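Local coordinates for SusD superfamily protein (Bacteroides fragilis NCTC 9343, PDB 3NQP) that probably binds glycans at the outer membrane and helps deliver them for uptake, as other SusD-family proteins do, at residues L212-K216 with E391-M395; Y386-A390 with Y405-V409; N394-N399 with A429-E435; N399-A403 with Y425-A429; I438-K442 with D455-M459. One frame throughout, in Å; residues are numbered along the deposited sequence.

Contact 1 (L212-K216 with E391-M395); sequences LWTSK and EIANM
L212 and I392 bring the two backbones closest, their CA atoms 7.3 Å apart, where the last turn of helix 200-216 runs beside E391-M395 of helix 382-396; the two segment axes cross at 31° with 11.7 Å between them. At that spacing side chains alone fill the gap. K216 does most of the work. Its chain bends about the CG-CD bond (chi3 70°), which brings the ammonium back to the acid, and NZ forms a salt bridge with E391 OE2 at 2.9 Å. The nitrogen arrives on the anti side of that oxygen, 31° out of the carboxylate plane. NZ is gripped twice more: water 1 accepts from NZ and donates to E391 O, 2.9 Å from the water, while the carboxylate of E435 takes a further salt bridge. The aliphatic part of the same lysine lies across selenomethionine M395, with K216 CE 3.8 Å from M395 SE. L212 covers the other flank of the acid: L212 CD2 touches E391 CD at 3.7 Å, and the second branch, L212 CD1, meets I392 CG1 at 3.8 Å. The glutamate therefore has a methyl group against its carboxyl carbon and a cation at each oxygen, since E391 OE1 pairs with R458, a setting likely to keep it ionised. Around this buried patch, helix 228-241 packs on L212 and I392, helix 452-458 reaches in through R458, and helix 399-414 backs the far side of 391-395 at A393 and N394.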
# COMPACT_ATOMS: atom_id res chain seq x y z
N LEU A 212 -10.38 -5.19 10.47
CA LEU A 212 -10.61 -6.25 9.53
C LEU A 212 -9.53 -7.33 9.60
O LEU A 212 -9.82 -8.53 9.59
CB LEU A 212 -10.64 -5.74 8.07
CG LEU A 212 -10.92 -6.85 7.05
CD1 LEU A 212 -12.26 -7.62 7.28
CD2 LEU A 212 -10.87 -6.20 5.63
N TRP A 213 -8.28 -6.90 9.61
CA TRP A 213 -7.16 -7.82 9.72
C TRP A 213 -7.31 -8.72 10.95
O TRP A 213 -7.27 -9.94 10.82
CB TRP A 213 -5.84 -7.06 9.76
CG TRP A 213 -4.68 -7.93 9.87
CD1 TRP A 213 -4.28 -8.63 11.02
CD2 TRP A 213 -3.75 -8.31 8.84
NE1 TRP A 213 -3.16 -9.38 10.74
CE2 TRP A 213 -2.82 -9.20 9.42
CE3 TRP A 213 -3.60 -7.96 7.48
CZ2 TRP A 213 -1.76 -9.75 8.69
CZ3 TRP A 213 -2.54 -8.50 6.77
CH2 TRP A 213 -1.63 -9.38 7.39
N THR A 214 -7.52 -8.14 12.13
CA THR A 214 -7.59 -8.98 13.34
C THR A 214 -8.86 -9.84 13.36
O THR A 214 -8.88 -10.87 14.03
CB THR A 214 -7.41 -8.17 14.64
OG1 THR A 214 -8.40 -7.15 14.71
CG2 THR A 214 -6.00 -7.50 14.65
N SER A 215 -9.90 -9.42 12.62
CA SER A 215 -11.08 -10.26 12.46
C SER A 215 -10.77 -11.62 11.80
O SER A 215 -11.39 -12.63 12.14
CB SER A 215 -12.14 -9.56 11.60
OG SER A 215 -12.66 -8.39 12.22
N LYS A 216 -9.80 -11.63 10.89
CA LYS A 216 -9.56 -12.74 10.00
C LYS A 216 -8.24 -13.50 10.15
O LYS A 216 -8.15 -14.67 9.76
CB LYS A 216 -9.69 -12.25 8.54
CG LYS A 216 -11.13 -11.93 8.21
CD LYS A 216 -11.28 -11.39 6.74
CE LYS A 216 -11.04 -12.44 5.70
NZ LYS A 216 -11.65 -11.94 4.39
N GLU A 391 -15.20 -6.79 1.39
CA GLU A 391 -14.63 -7.93 2.08
C GLU A 391 -15.37 -8.21 3.40
O GLU A 391 -15.67 -9.36 3.70
CB GLU A 391 -13.14 -7.73 2.32
CG GLU A 391 -12.46 -8.93 2.96
CD GLU A 391 -10.97 -8.79 3.00
OE1 GLU A 391 -10.46 -8.02 2.14
OE2 GLU A 391 -10.33 -9.43 3.87
N ILE A 392 -15.73 -7.16 4.15
CA ILE A 392 -16.53 -7.32 5.38
C ILE A 392 -17.89 -7.94 5.01
O ILE A 392 -18.34 -8.90 5.67
CB ILE A 392 -16.71 -5.98 6.13
CG1 ILE A 392 -15.36 -5.51 6.74
CG2 ILE A 392 -17.76 -6.13 7.22
CD1 ILE A 392 -15.31 -3.98 7.23
N ALA A 393 -18.52 -7.43 3.95
CA ALA A 393 -19.78 -7.96 3.45
C ALA A 393 -19.69 -9.46 3.17
O ALA A 393 -20.55 -10.27 3.57
CB ALA A 393 -20.24 -7.17 2.14
N ASN A 394 -18.63 -9.86 2.48
CA ASN A 394 -18.43 -11.27 2.20
C ASN A 394 -18.38 -12.08 3.51
O ASN A 394 -18.96 -13.16 3.57
CB ASN A 394 -17.18 -11.55 1.35
CG ASN A 394 -17.24 -12.91 0.68
OD1 ASN A 394 -18.34 -13.41 0.44
ND2 ASN A 394 -16.08 -13.50 0.35
N MSE A 395 -17.75 -11.54 4.56
CA MSE A 395 -17.68 -12.25 5.84
C MSE A 395 -19.07 -12.37 6.48
O MSE A 395 -19.39 -13.41 7.07
CB MSE A 395 -16.74 -11.56 6.85
CG MSE A 395 -15.27 -11.68 6.55
SE MSE A 395 -14.60 -13.45 6.54
CE MSE A 395 -14.66 -13.86 8.45
O HOH W 1 -14.22 -11.82 3.56

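Contact 2 (Y386-A390 with Y405-V409); sequences YLTLA and YINLV
The ring of Y386 carries L408 CD1 almost centrally over one face, 4.0 Å from the centroid and 9° off the normal, a CH-pi contact, and has V409 CG2 at its edge, 4.1 Å from Y386 CD2. The ring of Y405 receives L389 CB over one face, displaced toward the rim on the side of Y405 CE2, 3.7 Å away; this is a second CH-pi contact. The two tyrosine rings do not form a full stack: their planes differ by 30° and are slid so far apart that they barely overlap, and they meet through Y386 CD1 and Y405 CD1 at 3.7 Å. Y405 carries the largest share of the interface. With its CG anti to its carbonyl carbon (chi1 -77°), the ring runs along the 386-390 backbone from Y386 to L389, and its root is pressed close: Y405 CB lies 3.4 Å from Y386 O and 3.8 Å from A390 CB. L387 and V409 reach for each other tip to tip, L387 CG standing 4.0 Å from V409 CG2. No hydrogen bond crosses; the join rests on van der Waals and CH-pi contacts, mostly apolar. The segments run antiparallel, as expected of a helical hairpin in the TPR-like fold to which the SusD family belongs, and the axes come within 9.0 Å. Helix 431-445 closes one side of the pair over L387, A390, I406 and V409, whereas helix 228-241 packs on Y386 and L389 through L240, and on L389 through L236 as well.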
# COMPACT_ATOMS: atom_id res chain seq x y z
N TYR A 386 -14.41 1.20 -0.19
CA TYR A 386 -15.38 0.33 -0.80
C TYR A 386 -14.99 -1.16 -0.86
O TYR A 386 -15.81 -2.01 -0.53
CB TYR A 386 -15.71 0.77 -2.24
CG TYR A 386 -16.35 2.13 -2.46
CD1 TYR A 386 -17.25 2.68 -1.56
CD2 TYR A 386 -16.17 2.78 -3.69
CE1 TYR A 386 -17.86 3.91 -1.82
CE2 TYR A 386 -16.76 3.99 -3.94
CZ TYR A 386 -17.63 4.54 -3.02
OH TYR A 386 -18.21 5.72 -3.30
N LEU A 387 -13.78 -1.49 -1.32
CA LEU A 387 -13.40 -2.90 -1.47
C LEU A 387 -13.13 -3.56 -0.11
O LEU A 387 -13.30 -4.77 0.05
CB LEU A 387 -12.26 -3.07 -2.47
CG LEU A 387 -12.72 -2.70 -3.92
CD1 LEU A 387 -11.51 -2.64 -4.80
CD2 LEU A 387 -13.78 -3.66 -4.45
N THR A 388 -12.74 -2.76 0.87
CA THR A 388 -12.57 -3.24 2.23
C THR A 388 -13.97 -3.57 2.85
O THR A 388 -14.14 -4.61 3.51
CB THR A 388 -11.71 -2.23 3.10
OG1 THR A 388 -10.47 -1.91 2.42
CG2 THR A 388 -11.37 -2.84 4.44
N LEU A 389 -14.97 -2.71 2.61
CA LEU A 389 -16.36 -2.97 3.02
C LEU A 389 -16.94 -4.14 2.26
O LEU A 389 -17.72 -4.91 2.81
CB LEU A 389 -17.21 -1.72 2.83
CG LEU A 389 -17.05 -0.65 3.91
CD1 LEU A 389 -17.65 0.69 3.51
CD2 LEU A 389 -17.63 -1.13 5.21
N ALA A 390 -16.55 -4.32 0.99
CA ALA A 390 -16.95 -5.52 0.25
C ALA A 390 -16.45 -6.81 0.95
O ALA A 390 -17.18 -7.82 1.04
CB ALA A 390 -16.47 -5.46 -1.19
N TYR A 405 -20.38 -2.97 -4.07
CA TYR A 405 -19.11 -2.25 -3.94
C TYR A 405 -18.14 -2.57 -5.10
O TYR A 405 -17.45 -1.68 -5.59
CB TYR A 405 -18.48 -2.60 -2.61
CG TYR A 405 -19.13 -1.89 -1.46
CD1 TYR A 405 -19.15 -0.50 -1.40
CD2 TYR A 405 -19.70 -2.58 -0.40
CE1 TYR A 405 -19.72 0.17 -0.30
CE2 TYR A 405 -20.27 -1.90 0.69
CZ TYR A 405 -20.27 -0.53 0.73
OH TYR A 405 -20.84 0.14 1.80
N ILE A 406 -18.08 -3.83 -5.52
CA ILE A 406 -17.29 -4.19 -6.71
C ILE A 406 -17.75 -3.41 -7.94
O ILE A 406 -16.94 -2.90 -8.69
CB ILE A 406 -17.34 -5.69 -7.03
CG1 ILE A 406 -16.58 -6.49 -5.96
CG2 ILE A 406 -16.73 -5.99 -8.43
CD1 ILE A 406 -16.84 -8.04 -6.05
N ASN A 407 -19.05 -3.34 -8.14
CA ASN A 407 -19.58 -2.65 -9.31
C ASN A 407 -19.43 -1.12 -9.27
O ASN A 407 -19.31 -0.49 -10.32
CB ASN A 407 -21.02 -3.06 -9.59
CG ASN A 407 -21.12 -4.49 -10.12
OD1 ASN A 407 -20.31 -4.91 -10.96
ND2 ASN A 407 -22.14 -5.24 -9.65
N LEU A 408 -19.44 -0.53 -8.08
CA LEU A 408 -19.11 0.88 -7.97
C LEU A 408 -17.70 1.13 -8.55
O LEU A 408 -17.52 2.02 -9.36
CB LEU A 408 -19.11 1.34 -6.50
CG LEU A 408 -20.46 1.77 -5.95
CD1 LEU A 408 -20.38 1.93 -4.40
CD2 LEU A 408 -20.98 3.05 -6.65
N VAL A 409 -16.73 0.32 -8.14
CA VAL A 409 -15.35 0.47 -8.64
C VAL A 409 -15.24 0.14 -10.12
O VAL A 409 -14.63 0.92 -10.87
CB VAL A 409 -14.38 -0.37 -7.81
CG1 VAL A 409 -12.96 -0.24 -8.36
CG2 VAL A 409 -14.51 0.04 -6.30

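Contact 3 (N394-N399 with A429-E435); sequences NMEGDN and ADFTTNE
N394 is the centre of a polar contact between the C-terminal end of helix 382-396 and the first turn of helix 431-445, and its amide does the joining. From ND2 one nearly straight bond (163°) goes to F431 O at 3.1 Å, and another goes to E435 OE1 at 2.9 Å; both acceptors lie in the amide plane, so the rotation of the group is fixed. F431 O also takes the helical bond from E435 N, so it serves two donors. The carbonyl end accepts in turn: N434 ND2 donates to N394 OD1 at 3.3 Å, coming from above the carbonyl plane with the two amides nearly perpendicular. N394 CG is anti to the backbone N (chi1 -160°), which carries the amide over the F431 ring, with ND2 above its centre and the two planes only 20° apart. At the edge of that ring sits selenomethionine M395, SE 4.1 Å from F431 CE2, a Met-aromatic contact. The remaining polar atoms have partners beyond the two segments: E435 OE2 pairs with K216, and N434 OD1 bonds to Y425 OH. Farther along, N399 ND2 lies 3.7 Å from A429 CA. Two helix ends are thus docked together. One is closed by a Schellman motif, with G397 as its positive-phi residue and D398 already serving as N-cap of the next helix; the other opens at the N-cap D430, whose OD1 accepts from T433 N at 2.7 Å, a capping bond.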
# COMPACT_ATOMS: atom_id res chain seq x y z
N ASN A 394 -18.63 -9.86 2.48
CA ASN A 394 -18.43 -11.27 2.20
C ASN A 394 -18.38 -12.08 3.51
O ASN A 394 -18.96 -13.16 3.57
CB ASN A 394 -17.18 -11.55 1.35
CG ASN A 394 -17.24 -12.91 0.68
OD1 ASN A 394 -18.34 -13.41 0.44
ND2 ASN A 394 -16.08 -13.50 0.35
N MSE A 395 -17.75 -11.54 4.56
CA MSE A 395 -17.68 -12.25 5.84
C MSE A 395 -19.07 -12.37 6.48
O MSE A 395 -19.39 -13.41 7.07
CB MSE A 395 -16.74 -11.56 6.85
CG MSE A 395 -15.27 -11.68 6.55
SE MSE A 395 -14.60 -13.45 6.54
CE MSE A 395 -14.66 -13.86 8.45
N GLU A 396 -19.89 -11.33 6.36
CA GLU A 396 -21.26 -11.32 6.91
C GLU A 396 -22.19 -12.25 6.19
O GLU A 396 -23.13 -12.77 6.78
CB GLU A 396 -21.89 -9.93 6.80
CG GLU A 396 -21.30 -8.86 7.67
CD GLU A 396 -21.76 -7.43 7.30
OE1 GLU A 396 -22.12 -7.12 6.15
OE2 GLU A 396 -21.72 -6.57 8.18
N GLY A 397 -21.97 -12.40 4.89
CA GLY A 397 -22.93 -13.05 4.01
C GLY A 397 -23.81 -12.09 3.19
O GLY A 397 -24.83 -12.51 2.64
N ASP A 398 -23.42 -10.81 3.13
CA ASP A 398 -24.20 -9.76 2.46
C ASP A 398 -23.72 -9.73 1.01
O ASP A 398 -22.97 -8.84 0.55
CB ASP A 398 -24.01 -8.41 3.14
CG ASP A 398 -25.02 -7.34 2.66
OD1 ASP A 398 -25.60 -7.52 1.61
OD2 ASP A 398 -25.15 -6.32 3.34
N ASN A 399 -24.17 -10.74 0.30
CA ASN A 399 -23.76 -10.93 -1.08
C ASN A 399 -24.15 -9.78 -1.98
O ASN A 399 -23.40 -9.45 -2.91
CB ASN A 399 -24.26 -12.28 -1.56
CG ASN A 399 -23.72 -13.40 -0.65
OD1 ASN A 399 -22.54 -13.41 -0.35
ND2 ASN A 399 -24.61 -14.26 -0.14
N ALA A 429 -23.86 -16.37 -3.87
CA ALA A 429 -23.71 -16.89 -2.52
C ALA A 429 -22.36 -17.59 -2.26
O ALA A 429 -22.01 -17.92 -1.12
CB ALA A 429 -24.88 -17.86 -2.20
N ASP A 430 -21.59 -17.80 -3.31
CA ASP A 430 -20.35 -18.48 -3.21
C ASP A 430 -19.28 -17.56 -2.64
O ASP A 430 -18.79 -16.60 -3.32
CB ASP A 430 -19.92 -18.97 -4.60
CG ASP A 430 -18.72 -19.90 -4.53
OD1 ASP A 430 -17.61 -19.47 -4.87
OD2 ASP A 430 -18.90 -21.03 -4.09
N PHE A 431 -18.89 -17.88 -1.40
CA PHE A 431 -17.89 -17.10 -0.69
C PHE A 431 -16.61 -16.98 -1.50
O PHE A 431 -16.03 -15.89 -1.61
CB PHE A 431 -17.56 -17.71 0.67
CG PHE A 431 -16.57 -16.91 1.47
CD1 PHE A 431 -15.19 -17.04 1.23
CD2 PHE A 431 -17.00 -16.03 2.46
CE1 PHE A 431 -14.26 -16.28 1.94
CE2 PHE A 431 -16.05 -15.27 3.18
CZ PHE A 431 -14.68 -15.41 2.92
N THR A 432 -16.17 -18.07 -2.10
CA THR A 432 -14.89 -18.09 -2.81
C THR A 432 -14.95 -17.15 -4.01
O THR A 432 -14.02 -16.40 -4.30
CB THR A 432 -14.52 -19.51 -3.29
OG1 THR A 432 -14.40 -20.40 -2.15
CG2 THR A 432 -13.17 -19.51 -4.03
N THR A 433 -16.05 -17.21 -4.74
CA THR A 433 -16.14 -16.40 -5.98
C THR A 433 -16.08 -14.92 -5.58
O THR A 433 -15.40 -14.13 -6.22
CB THR A 433 -17.43 -16.71 -6.73
OG1 THR A 433 -17.46 -18.10 -6.99
CG2 THR A 433 -17.56 -15.91 -8.11
N ASN A 434 -16.80 -14.55 -4.52
CA ASN A 434 -16.80 -13.21 -3.99
C ASN A 434 -15.42 -12.77 -3.50
O ASN A 434 -14.96 -11.68 -3.84
CB ASN A 434 -17.76 -13.07 -2.81
CG ASN A 434 -19.24 -13.02 -3.21
OD1 ASN A 434 -19.61 -12.53 -4.30
ND2 ASN A 434 -20.08 -13.53 -2.33
N GLU A 435 -14.77 -13.58 -2.66
CA GLU A 435 -13.42 -13.21 -2.15
C GLU A 435 -12.44 -12.99 -3.31
O GLU A 435 -11.70 -12.00 -3.33
CB GLU A 435 -12.88 -14.29 -1.21
CG GLU A 435 -11.78 -13.83 -0.33
CD GLU A 435 -12.28 -13.19 0.97
OE1 GLU A 435 -13.42 -12.67 1.01
OE2 GLU A 435 -11.53 -13.22 1.96
O HOH W 2 -22.06 -11.36 -4.62

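Contact 4 (N399-A403 with Y425-A429); sequences NAAVA and YPETA
N399 and T428 meet where the lead-in to helix 431-445, the irregular chain Y425-A429, is laid against the first turn of helix 399-414 in the TPR-like helical part of the SusD fold. This chain makes no direct hydrogen bond to the helix. A single water does the bridging: water 2 accepts from T428 N at 2.9 Å and lies at the same distance from N399 O, to which it can donate. The N399 side chain is pressed over the neighbouring carbonyl, with N399 CG 3.2 Å from T428 O. Its amide oxygen faces that carbonyl as another acceptor, so the approach is not a bond; T428 O instead accepts from the amide of N434, on the incoming helix. T428 OG1 is hydrogen-bonded to D430 N, just before helix 431-445. Next comes E427, which folds alongside the helix: E427 CB sits on A403 CB at 4.0 Å, where the two backbones are nearest, while E427 OE1 comes 3.9 Å from A400 CB, with its carboxylate beside the first turn of the helix; E427 is exposed. Y425 provides the buried end. Its backbone N is held by N407 and its hydroxyl by N434 OD1, so the residue is fixed at main chain and side chain alike, between helices 399-414 and 431-445. CG stands anti to the backbone N (chi1 -177°), turning the ring edge to the helix, where Y425 CD2 touches A403 CA at 3.9 Å.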
# COMPACT_ATOMS: atom_id res chain seq x y z
N ASN A 399 -24.17 -10.74 0.30
CA ASN A 399 -23.76 -10.93 -1.08
C ASN A 399 -24.15 -9.78 -1.98
O ASN A 399 -23.40 -9.45 -2.91
CB ASN A 399 -24.26 -12.28 -1.56
CG ASN A 399 -23.72 -13.40 -0.65
OD1 ASN A 399 -22.54 -13.41 -0.35
ND2 ASN A 399 -24.61 -14.26 -0.14
N ALA A 400 -25.29 -9.18 -1.72
CA ALA A 400 -25.75 -8.02 -2.51
C ALA A 400 -24.78 -6.85 -2.30
O ALA A 400 -24.41 -6.19 -3.26
CB ALA A 400 -27.17 -7.61 -2.12
N ALA A 401 -24.29 -6.66 -1.08
CA ALA A 401 -23.35 -5.55 -0.80
C ALA A 401 -21.95 -5.82 -1.42
O ALA A 401 -21.30 -4.88 -1.90
CB ALA A 401 -23.21 -5.24 0.75
N VAL A 402 -21.51 -7.08 -1.44
CA VAL A 402 -20.25 -7.44 -2.13
C VAL A 402 -20.30 -6.92 -3.57
O VAL A 402 -19.40 -6.19 -4.03
CB VAL A 402 -19.99 -8.94 -2.15
CG1 VAL A 402 -18.79 -9.23 -3.09
CG2 VAL A 402 -19.72 -9.46 -0.71
N ALA A 403 -21.36 -7.30 -4.26
CA ALA A 403 -21.57 -6.94 -5.65
C ALA A 403 -21.68 -5.44 -5.84
O ALA A 403 -21.17 -4.91 -6.80
CB ALA A 403 -22.84 -7.63 -6.19
N TYR A 425 -20.41 -7.40 -12.08
CA TYR A 425 -20.31 -8.61 -11.26
C TYR A 425 -21.70 -9.07 -10.79
O TYR A 425 -22.40 -8.32 -10.11
CB TYR A 425 -19.41 -8.32 -10.06
CG TYR A 425 -19.18 -9.53 -9.16
CD1 TYR A 425 -18.34 -10.59 -9.57
CD2 TYR A 425 -19.80 -9.62 -7.93
CE1 TYR A 425 -18.15 -11.71 -8.74
CE2 TYR A 425 -19.63 -10.72 -7.11
CZ TYR A 425 -18.82 -11.77 -7.52
OH TYR A 425 -18.65 -12.85 -6.68
N PRO A 426 -22.10 -10.30 -11.14
CA PRO A 426 -23.43 -10.71 -10.69
C PRO A 426 -23.30 -11.24 -9.28
O PRO A 426 -22.28 -11.84 -8.95
CB PRO A 426 -23.81 -11.84 -11.67
CG PRO A 426 -22.48 -12.45 -12.11
CD PRO A 426 -21.42 -11.36 -11.93
N GLU A 427 -24.31 -11.00 -8.45
CA GLU A 427 -24.21 -11.40 -7.07
C GLU A 427 -24.21 -12.92 -6.96
O GLU A 427 -24.74 -13.62 -7.83
CB GLU A 427 -25.33 -10.75 -6.23
CG GLU A 427 -26.63 -11.51 -6.05
CD GLU A 427 -27.52 -10.83 -4.99
OE1 GLU A 427 -27.95 -9.72 -5.28
OE2 GLU A 427 -27.75 -11.38 -3.88
N THR A 428 -23.59 -13.43 -5.90
CA THR A 428 -23.51 -14.88 -5.71
C THR A 428 -23.35 -15.19 -4.25
O THR A 428 -22.77 -14.41 -3.49
CB THR A 428 -22.37 -15.54 -6.48
OG1 THR A 428 -22.38 -16.95 -6.18
CG2 THR A 428 -20.98 -14.92 -6.12
N ALA A 429 -23.86 -16.37 -3.87
CA ALA A 429 -23.71 -16.89 -2.52
C ALA A 429 -22.36 -17.59 -2.26
O ALA A 429 -22.01 -17.92 -1.12
CB ALA A 429 -24.88 -17.86 -2.20
O HOH W 2 -22.06 -11.36 -4.62

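Contact 5 (I438-K442 with D455-M459); sequences ILHEK and DLRRM
K442 and D455 make the tight polar part of this contact, and I438 with M459 the tight apolar part. K442 NZ reaches D455 OD1 at 2.7 Å on the syn side of that oxygen, forming a salt bridge, after a bend at chi3 (76°) that lays the lysine methylenes along the carboxylate; K442 CE is 3.2 Å from D455 OD2. R458, one turn on from D455, grips the same OD1 end-on with both terminal nitrogens: NH1 uses the anti lone pair, and NH2, at 2.9 Å from D455 OD1, comes from above the carboxylate plane while staying in the guanidinium plane. Three donors on one oxygen probably keep D455 ionised. The two cations are shared further, K442 with Q451 and R458 with E391, whose OE1 is the strongest partner of the guanidinium. Beside this network, selenomethionine M459 sets its terminal methyl on I438, M459 CE to I438 CG2 3.5 Å, and its SE against L439 CB at 3.8 Å. L439 CD1 lies 3.8 Å from D455 CB, joining the polar and apolar parts. All six touching residues are buried; the solvent side belongs to H440, exposed on the other flank of helix 431-445, away from 455-459. What results is a buried salt-bridge network of K442, D455 and R458 next to an apolar patch, fastening the end of the short helix 452-458 to helix 431-445 within the TPR-like helical core.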
# COMPACT_ATOMS: atom_id res chain seq x y z
N ILE A 438 -13.07 -9.78 -5.20
CA ILE A 438 -12.65 -8.59 -4.43
C ILE A 438 -11.14 -8.48 -4.60
O ILE A 438 -10.63 -7.41 -4.94
CB ILE A 438 -13.06 -8.65 -2.94
CG1 ILE A 438 -14.59 -8.54 -2.75
CG2 ILE A 438 -12.34 -7.53 -2.11
CD1 ILE A 438 -15.05 -9.05 -1.30
N LEU A 439 -10.43 -9.59 -4.43
CA LEU A 439 -8.97 -9.59 -4.65
C LEU A 439 -8.62 -9.11 -6.03
O LEU A 439 -7.75 -8.27 -6.21
CB LEU A 439 -8.35 -10.99 -4.41
CG LEU A 439 -6.87 -11.24 -4.86
CD1 LEU A 439 -5.94 -10.53 -3.96
CD2 LEU A 439 -6.57 -12.77 -4.89
N HIS A 440 -9.32 -9.63 -7.04
CA HIS A 440 -8.94 -9.33 -8.42
C HIS A 440 -9.31 -7.89 -8.79
O HIS A 440 -8.66 -7.32 -9.61
CB HIS A 440 -9.54 -10.34 -9.39
CG HIS A 440 -8.94 -11.72 -9.29
ND1 HIS A 440 -9.62 -12.86 -9.67
CD2 HIS A 440 -7.74 -12.13 -8.82
CE1 HIS A 440 -8.84 -13.91 -9.45
NE2 HIS A 440 -7.70 -13.50 -8.94
N GLU A 441 -10.31 -7.32 -8.12
CA GLU A 441 -10.60 -5.90 -8.28
C GLU A 441 -9.54 -5.03 -7.61
O GLU A 441 -9.13 -4.03 -8.15
CB GLU A 441 -12.01 -5.58 -7.76
CG GLU A 441 -12.64 -4.35 -8.45
CD GLU A 441 -12.78 -4.51 -9.93
OE1 GLU A 441 -13.11 -5.62 -10.38
OE2 GLU A 441 -12.51 -3.52 -10.63
N LYS A 442 -9.11 -5.39 -6.40
CA LYS A 442 -7.96 -4.74 -5.77
C LYS A 442 -6.69 -4.88 -6.62
O LYS A 442 -5.91 -3.94 -6.70
CB LYS A 442 -7.72 -5.31 -4.36
CG LYS A 442 -8.75 -4.81 -3.36
CD LYS A 442 -8.34 -5.05 -1.87
CE LYS A 442 -7.27 -4.02 -1.46
NZ LYS A 442 -6.91 -4.16 0.02
N ASP A 455 -3.41 -8.41 1.07
CA ASP A 455 -4.60 -9.13 0.60
C ASP A 455 -4.40 -10.66 0.61
O ASP A 455 -5.32 -11.38 1.01
CB ASP A 455 -4.99 -8.66 -0.80
CG ASP A 455 -5.42 -7.19 -0.83
OD1 ASP A 455 -5.77 -6.62 0.22
OD2 ASP A 455 -5.40 -6.58 -1.93
N LEU A 456 -3.20 -11.12 0.20
CA LEU A 456 -2.87 -12.54 0.20
C LEU A 456 -2.73 -13.12 1.59
O LEU A 456 -3.11 -14.28 1.82
CB LEU A 456 -1.58 -12.82 -0.57
CG LEU A 456 -1.67 -12.54 -2.08
CD1 LEU A 456 -0.21 -12.52 -2.65
CD2 LEU A 456 -2.53 -13.61 -2.82
N ARG A 457 -2.21 -12.33 2.52
CA ARG A 457 -2.14 -12.77 3.92
C ARG A 457 -3.53 -12.86 4.56
O ARG A 457 -3.79 -13.74 5.38
CB ARG A 457 -1.32 -11.78 4.78
CG ARG A 457 0.19 -11.79 4.54
CD ARG A 457 0.95 -12.87 5.25
NE ARG A 457 0.56 -13.08 6.66
CZ ARG A 457 0.90 -12.33 7.68
NH1 ARG A 457 1.64 -11.26 7.52
NH2 ARG A 457 0.48 -12.64 8.89
N ARG A 458 -4.43 -11.97 4.16
CA ARG A 458 -5.64 -11.69 4.91
C ARG A 458 -6.85 -12.39 4.36
O ARG A 458 -7.63 -12.96 5.12
CB ARG A 458 -5.89 -10.19 4.94
CG ARG A 458 -6.99 -9.69 5.92
CD ARG A 458 -7.36 -8.22 5.65
NE ARG A 458 -7.86 -8.06 4.31
CZ ARG A 458 -7.19 -7.54 3.26
NH1 ARG A 458 -5.95 -7.04 3.37
NH2 ARG A 458 -7.77 -7.55 2.08
N MSE A 459 -7.00 -12.37 3.04
CA MSE A 459 -8.16 -12.98 2.42
C MSE A 459 -8.01 -14.50 2.45
O MSE A 459 -6.91 -15.06 2.49
CB MSE A 459 -8.37 -12.45 0.98
CG MSE A 459 -8.51 -10.93 0.97
SE MSE A 459 -8.92 -10.21 -0.74
CE MSE A 459 -10.83 -10.38 -0.67

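From the N terminus, contact 1 comes first, joining the end of helix 200-216 to helix 382-396 and closing a 174-residue loop that holds all the strands. Contact 2 begins before contact 1 ends and crosses it, folding helices 382-396 and 399-414 into a hairpin. Contact 3 starts on the stretch where contact 1 finishes, crosses contact 2, and brings helix 431-445 alongside; contact 4 is nested inside its loop and also crosses contact 2. Contact 5 follows in series, adding helix 452-458. K216 to E435 ties contact 1 to contact 3, E391 to R458 ties it to contact 5, and water 2 belongs to contacts 3 and 4.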